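Long-range contact in neutral ceramidase (Pseudomonas aeruginosa, PDB 2ZWS), which hydrolyses the N-acyl bond of ceramides to give sphingosine and free fatty acid, using a bound zinc ion, and also catalyses the reverse synthesis: residues Gln509-Tyr518 with Phe544-Asp552. Residues are numbered along the deposited sequence; the frame is centred on the assembly and turned at random.
Sequences QTGVVADDPY and FVTGHPKND. With FMT (formic acid), chain F.
D515 reaches from the 509-518 loop into the turn at 547-551, into which strand 539-545 runs, and grips it with both carboxylate oxygens. OD1 accepts a hydrogen bond from H548 N (2.9 Å) from above the carboxylate plane, whereas OD2 is met on its syn side by ND2 of N551 (2.8 Å), whose amide plane stands 85° from the carboxylate. K622 N also donates to OD2, so three N-H groups hold this buried acid, and the arrangement would probably stabilise its negative charge.

Beside it, V512 packs closely on the same turn. With CG1 anti to the backbone N (chi1 -175°), CG2 is placed over one face of the H548 imidazole in a CH-pi contact (3.9 Å to the centroid, 20° off the ring normal) and against CB of K550 (3.5 Å). The ring's rotation is fixed at both nitrogens: ND1 accepts a bond from K550 N in nearly the ring plane, and NE2 bonds to E20. A separate apolar patch forms where V545 sets CG1 on P517 CB (4.0 Å) and CG2 obliquely to the Y518 ring.

Toward exposed T510 and G511 the contact slackens. The extended K550 side chain bonds mainly to E20 O, its NZ adding a weak bond to T510 O (3.1 Å).

Here a buried aspartate ties an irregular loop segment to a turn of the C-terminal beta-sandwich, where E20 and K32 of the N-terminal part bond to H548, K550 and Q509.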
ATOM      1  N   GLN A 509     -11.767  19.230  -5.334  1.00 14.93           N
ATOM      2  CA  GLN A 509     -11.193  19.557  -4.040  1.00 15.11           C
ATOM      3  C   GLN A 509     -10.434  20.871  -4.125  1.00 15.76           C
ATOM      4  O   GLN A 509      -9.488  21.000  -4.909  1.00 16.27           O
ATOM      5  CB  GLN A 509     -10.247  18.439  -3.581  1.00 14.47           C
ATOM      6  CG  GLN A 509      -9.465  18.765  -2.324  1.00 15.96           C
ATOM      7  CD  GLN A 509     -10.346  18.988  -1.105  1.00 14.64           C
ATOM      8  OE1 GLN A 509     -11.051  18.077  -0.649  1.00 15.51           O
ATOM      9  NE2 GLN A 509     -10.278  20.189  -0.546  1.00 16.61           N
ATOM     10  N   THR A 510     -10.842  21.848  -3.309  1.00 16.63           N
ATOM     11  CA  THR A 510     -10.189  23.147  -3.281  0.50 18.19           C
ATOM     12  C   THR A 510      -8.781  23.029  -2.676  1.00 17.93           C
ATOM     13  O   THR A 510      -8.504  22.114  -1.909  1.00 18.49           O
ATOM     14  CB  THR A 510     -11.063  24.150  -2.485  0.50 18.43           C
ATOM     15  OG1 THR A 510     -12.442  23.996  -2.863  0.50 21.11           O
ATOM     16  CG2 THR A 510     -10.654  25.571  -2.752  0.50 19.45           C
ATOM     17  N   GLY A 511      -7.893  23.962  -3.013  1.00 18.46           N
ATOM     18  CA  GLY A 511      -6.544  23.967  -2.465  1.00 19.76           C
ATOM     19  C   GLY A 511      -6.385  25.020  -1.385  1.00 20.69           C
ATOM     20  O   GLY A 511      -7.364  25.466  -0.771  1.00 22.27           O
ATOM     21  N   VAL A 512      -5.149  25.451  -1.188  1.00 19.86           N
ATOM     22  CA  VAL A 512      -4.818  26.441  -0.175  1.00 20.16           C
ATOM     23  C   VAL A 512      -4.946  27.830  -0.778  1.00 20.39           C
ATOM     24  O   VAL A 512      -4.246  28.151  -1.732  1.00 20.43           O
ATOM     25  CB  VAL A 512      -3.368  26.271   0.305  1.00 19.75           C
ATOM     26  CG1 VAL A 512      -3.077  27.227   1.453  1.00 20.05           C
ATOM     27  CG2 VAL A 512      -3.084  24.809   0.726  1.00 21.01           C
ATOM     28  N   VAL A 513      -5.851  28.637  -0.220  1.00 20.46           N
ATOM     29  CA  VAL A 513      -6.017  30.044  -0.628  1.00 21.17           C
ATOM     30  C   VAL A 513      -4.825  30.853  -0.108  1.00 20.49           C
ATOM     31  O   VAL A 513      -4.124  31.526  -0.883  1.00 21.35           O
ATOM     32  CB  VAL A 513      -7.339  30.624  -0.066  1.00 21.34           C
ATOM     33  CG1 VAL A 513      -7.476  32.121  -0.357  1.00 22.34           C
ATOM     34  CG2 VAL A 513      -8.545  29.842  -0.611  1.00 23.07           C
ATOM     35  N   ALA A 514      -4.568  30.757   1.197  1.00 20.24           N
ATOM     36  CA  ALA A 514      -3.450  31.455   1.822  1.00 19.27           C
ATOM     37  C   ALA A 514      -3.427  31.102   3.309  1.00 19.87           C
ATOM     38  O   ALA A 514      -4.418  30.557   3.856  1.00 20.11           O
ATOM     39  CB  ALA A 514      -3.596  32.972   1.644  1.00 20.51           C
ATOM     40  N   ASP A 515      -2.282  31.369   3.931  1.00 18.31           N
ATOM     41  CA  ASP A 515      -2.112  31.229   5.378  1.00 19.26           C
ATOM     42  C   ASP A 515      -1.824  32.573   6.017  1.00 19.61           C
ATOM     43  O   ASP A 515      -1.087  33.397   5.456  1.00 20.60           O
ATOM     44  CB  ASP A 515      -0.918  30.328   5.697  1.00 19.21           C
ATOM     45  CG  ASP A 515      -1.044  28.946   5.087  1.00 19.68           C
ATOM     46  OD1 ASP A 515      -1.803  28.125   5.630  1.00 19.00           O
ATOM     47  OD2 ASP A 515      -0.372  28.688   4.076  1.00 17.96           O
ATOM     48  N   ASP A 516      -2.339  32.748   7.225  1.00 19.17           N
ATOM     49  CA  ASP A 516      -1.959  33.847   8.095  1.00 20.42           C
ATOM     50  C   ASP A 516      -1.664  33.266   9.469  1.00 19.68           C
ATOM     51  O   ASP A 516      -2.277  32.254   9.854  1.00 19.70           O
ATOM     52  CB  ASP A 516      -3.114  34.828   8.222  1.00 21.66           C
ATOM     53  CG  ASP A 516      -3.387  35.571   6.933  1.00 23.54           C
ATOM     54  OD1 ASP A 516      -4.463  35.334   6.346  1.00 26.28           O
ATOM     55  OD2 ASP A 516      -2.524  36.377   6.514  1.00 27.52           O
ATOM     56  N   PRO A 517      -0.762  33.913  10.234  1.00 19.13           N
ATOM     57  CA  PRO A 517      -0.548  33.476  11.602  1.00 19.21           C
ATOM     58  C   PRO A 517      -1.754  33.837  12.464  1.00 18.44           C
ATOM     59  O   PRO A 517      -2.646  34.588  12.018  1.00 19.47           O
ATOM     60  CB  PRO A 517       0.686  34.265  12.061  1.00 19.12           C
ATOM     61  CG  PRO A 517       1.118  35.108  10.884  1.00 20.35           C
ATOM     62  CD  PRO A 517       0.043  35.099   9.875  1.00 20.12           C
ATOM     63  N   TYR A 518      -1.814  33.288  13.673  1.00 18.37           N
ATOM     64  CA  TYR A 518      -2.817  33.729  14.643  1.00 18.45           C
ATOM     65  C   TYR A 518      -2.624  35.234  14.810  1.00 19.54           C
ATOM     66  O   TYR A 518      -1.497  35.726  14.811  1.00 19.61           O
ATOM     67  CB  TYR A 518      -2.563  33.094  16.002  1.00 17.95           C
ATOM     68  CG  TYR A 518      -3.107  31.698  16.252  1.00 17.37           C
ATOM     69  CD1 TYR A 518      -3.705  31.405  17.469  1.00 16.08           C
ATOM     70  CD2 TYR A 518      -2.963  30.663  15.316  1.00 15.68           C
ATOM     71  CE1 TYR A 518      -4.181  30.137  17.759  1.00 16.25           C
ATOM     72  CE2 TYR A 518      -3.438  29.377  15.590  1.00 17.28           C
ATOM     73  CZ  TYR A 518      -4.039  29.127  16.810  1.00 17.15           C
ATOM     74  OH  TYR A 518      -4.509  27.875  17.117  1.00 17.49           O
ATOM     75  N   PHE A 544       1.923  24.598  17.915  1.00 14.43           N
ATOM     76  CA  PHE A 544       2.559  25.758  17.250  1.00 14.96           C
ATOM     77  C   PHE A 544       1.601  26.408  16.257  1.00 15.31           C
ATOM     78  O   PHE A 544       0.769  25.726  15.660  1.00 15.92           O
ATOM     79  CB  PHE A 544       3.732  25.296  16.391  1.00 14.71           C
ATOM     80  CG  PHE A 544       4.851  24.642  17.150  1.00 14.78           C
ATOM     81  CD1 PHE A 544       5.993  25.360  17.507  1.00 17.00           C
ATOM     82  CD2 PHE A 544       4.761  23.293  17.498  1.00 17.76           C
ATOM     83  CE1 PHE A 544       7.025  24.732  18.173  1.00 17.15           C
ATOM     84  CE2 PHE A 544       5.786  22.672  18.191  1.00 16.80           C
ATOM     85  CZ  PHE A 544       6.936  23.395  18.516  1.00 17.08           C
ATOM     86  N   VAL A 545       1.734  27.727  16.063  1.00 14.99           N
ATOM     87  CA  VAL A 545       1.085  28.435  14.942  1.00 15.51           C
ATOM     88  C   VAL A 545       1.738  27.900  13.671  1.00 15.29           C
ATOM     89  O   VAL A 545       2.965  27.862  13.586  1.00 15.51           O
ATOM     90  CB  VAL A 545       1.341  29.965  15.054  1.00 15.12           C
ATOM     91  CG1 VAL A 545       0.787  30.697  13.863  1.00 17.57           C
ATOM     92  CG2 VAL A 545       0.753  30.514  16.348  1.00 16.12           C
ATOM     93  N   THR A 546       0.947  27.478  12.687  1.00 14.86           N
ATOM     94  CA  THR A 546       1.526  26.847  11.500  0.50 16.03           C
ATOM     95  C   THR A 546       0.916  27.348  10.197  1.00 15.63           C
ATOM     96  O   THR A 546       0.116  28.298  10.192  1.00 15.63           O
ATOM     97  CB  THR A 546       1.383  25.313  11.564  0.50 16.29           C
ATOM     98  OG1 THR A 546       1.628  24.867  12.892  0.50 19.39           O
ATOM     99  CG2 THR A 546       2.389  24.667  10.644  0.50 15.92           C
ATOM    100  N   GLY A 547       1.317  26.719   9.085  1.00 15.62           N
ATOM    101  CA  GLY A 547       0.670  26.895   7.786  1.00 15.77           C
ATOM    102  C   GLY A 547       0.254  25.527   7.240  1.00 16.12           C
ATOM    103  O   GLY A 547       0.643  24.469   7.758  1.00 16.75           O
ATOM    104  N   HIS A 548      -0.539  25.555   6.183  1.00 16.38           N
ATOM    105  CA  HIS A 548      -1.148  24.355   5.618  1.00 15.94           C
ATOM    106  C   HIS A 548      -0.127  23.326   5.076  1.00 15.64           C
ATOM    107  O   HIS A 548       0.704  23.672   4.251  1.00 16.18           O
ATOM    108  CB  HIS A 548      -2.055  24.775   4.476  1.00 15.94           C
ATOM    109  CG  HIS A 548      -3.179  23.826   4.228  1.00 15.48           C
ATOM    110  ND1 HIS A 548      -2.984  22.490   3.930  1.00 15.98           N
ATOM    111  CD2 HIS A 548      -4.521  24.010   4.262  1.00 16.03           C
ATOM    112  CE1 HIS A 548      -4.159  21.906   3.770  1.00 17.27           C
ATOM    113  NE2 HIS A 548      -5.108  22.805   3.972  1.00 17.34           N
ATOM    114  N   PRO A 549      -0.201  22.053   5.528  1.00 14.80           N
ATOM    115  CA  PRO A 549       0.747  21.045   5.010  1.00 15.21           C
ATOM    116  C   PRO A 549       0.599  20.762   3.505  1.00 15.25           C
ATOM    117  O   PRO A 549       1.518  20.176   2.922  1.00 14.85           O
ATOM    118  CB  PRO A 549       0.435  19.784   5.856  1.00 14.99           C
ATOM    119  CG  PRO A 549      -0.873  19.989   6.391  1.00 15.14           C
ATOM    120  CD  PRO A 549      -1.103  21.474   6.543  1.00 15.43           C
ATOM    121  N   LYS A 550      -0.526  21.156   2.875  1.00 15.45           N
ATOM    122  CA  LYS A 550      -0.620  21.033   1.392  1.00 15.65           C
ATOM    123  C   LYS A 550       0.436  21.880   0.691  1.00 16.40           C
ATOM    124  O   LYS A 550       0.770  21.621  -0.472  1.00 18.03           O
ATOM    125  CB  LYS A 550      -1.989  21.441   0.829  1.00 16.48           C
ATOM    126  CG  LYS A 550      -3.041  20.368   0.861  1.00 16.74           C
ATOM    127  CD  LYS A 550      -4.403  20.898   0.337  1.00 16.52           C
ATOM    128  CE  LYS A 550      -5.369  19.746   0.261  1.00 16.64           C
ATOM    129  NZ  LYS A 550      -6.699  20.169  -0.234  1.00 15.24           N
ATOM    130  N   ASN A 551       0.961  22.882   1.387  1.00 16.51           N
ATOM    131  CA  ASN A 551       1.977  23.760   0.775  1.00 16.86           C
ATOM    132  C   ASN A 551       3.289  23.035   0.448  1.00 16.71           C
ATOM    133  O   ASN A 551       3.953  23.384  -0.519  1.00 18.02           O
ATOM    134  CB  ASN A 551       2.306  24.939   1.685  1.00 16.90           C
ATOM    135  CG  ASN A 551       1.175  25.932   1.802  1.00 15.46           C
ATOM    136  OD1 ASN A 551       0.434  26.212   0.833  1.00 17.37           O
ATOM    137  ND2 ASN A 551       1.014  26.465   2.999  1.00 16.85           N
ATOM    138  N   ASP A 552       3.652  22.034   1.253  1.00 16.69           N
ATOM    139  CA  ASP A 552       4.889  21.273   1.056  1.00 15.85           C
ATOM    140  C   ASP A 552       4.737  19.947   1.810  1.00 14.61           C
ATOM    141  O   ASP A 552       4.480  19.943   3.008  1.00 14.81           O
ATOM    142  CB  ASP A 552       6.102  22.066   1.549  1.00 17.30           C
ATOM    143  CG  ASP A 552       7.426  21.493   1.065  1.00 19.98           C
ATOM    144  OD1 ASP A 552       7.666  20.271   1.202  1.00 18.89           O
ATOM    145  OD2 ASP A 552       8.240  22.279   0.518  1.00 23.23           O
TER
HETATM  146  C   FMT F 651      -7.101  27.065  -4.585  1.00 41.39           C
HETATM  147  O1  FMT F 651      -8.291  27.016  -4.259  1.00 41.42           O
HETATM  148  O2  FMT F 651      -6.431  28.098  -4.701  1.00 41.59           O
HETATM  149  O   HOH W   1      -1.628  30.064  11.558  1.00 17.19           O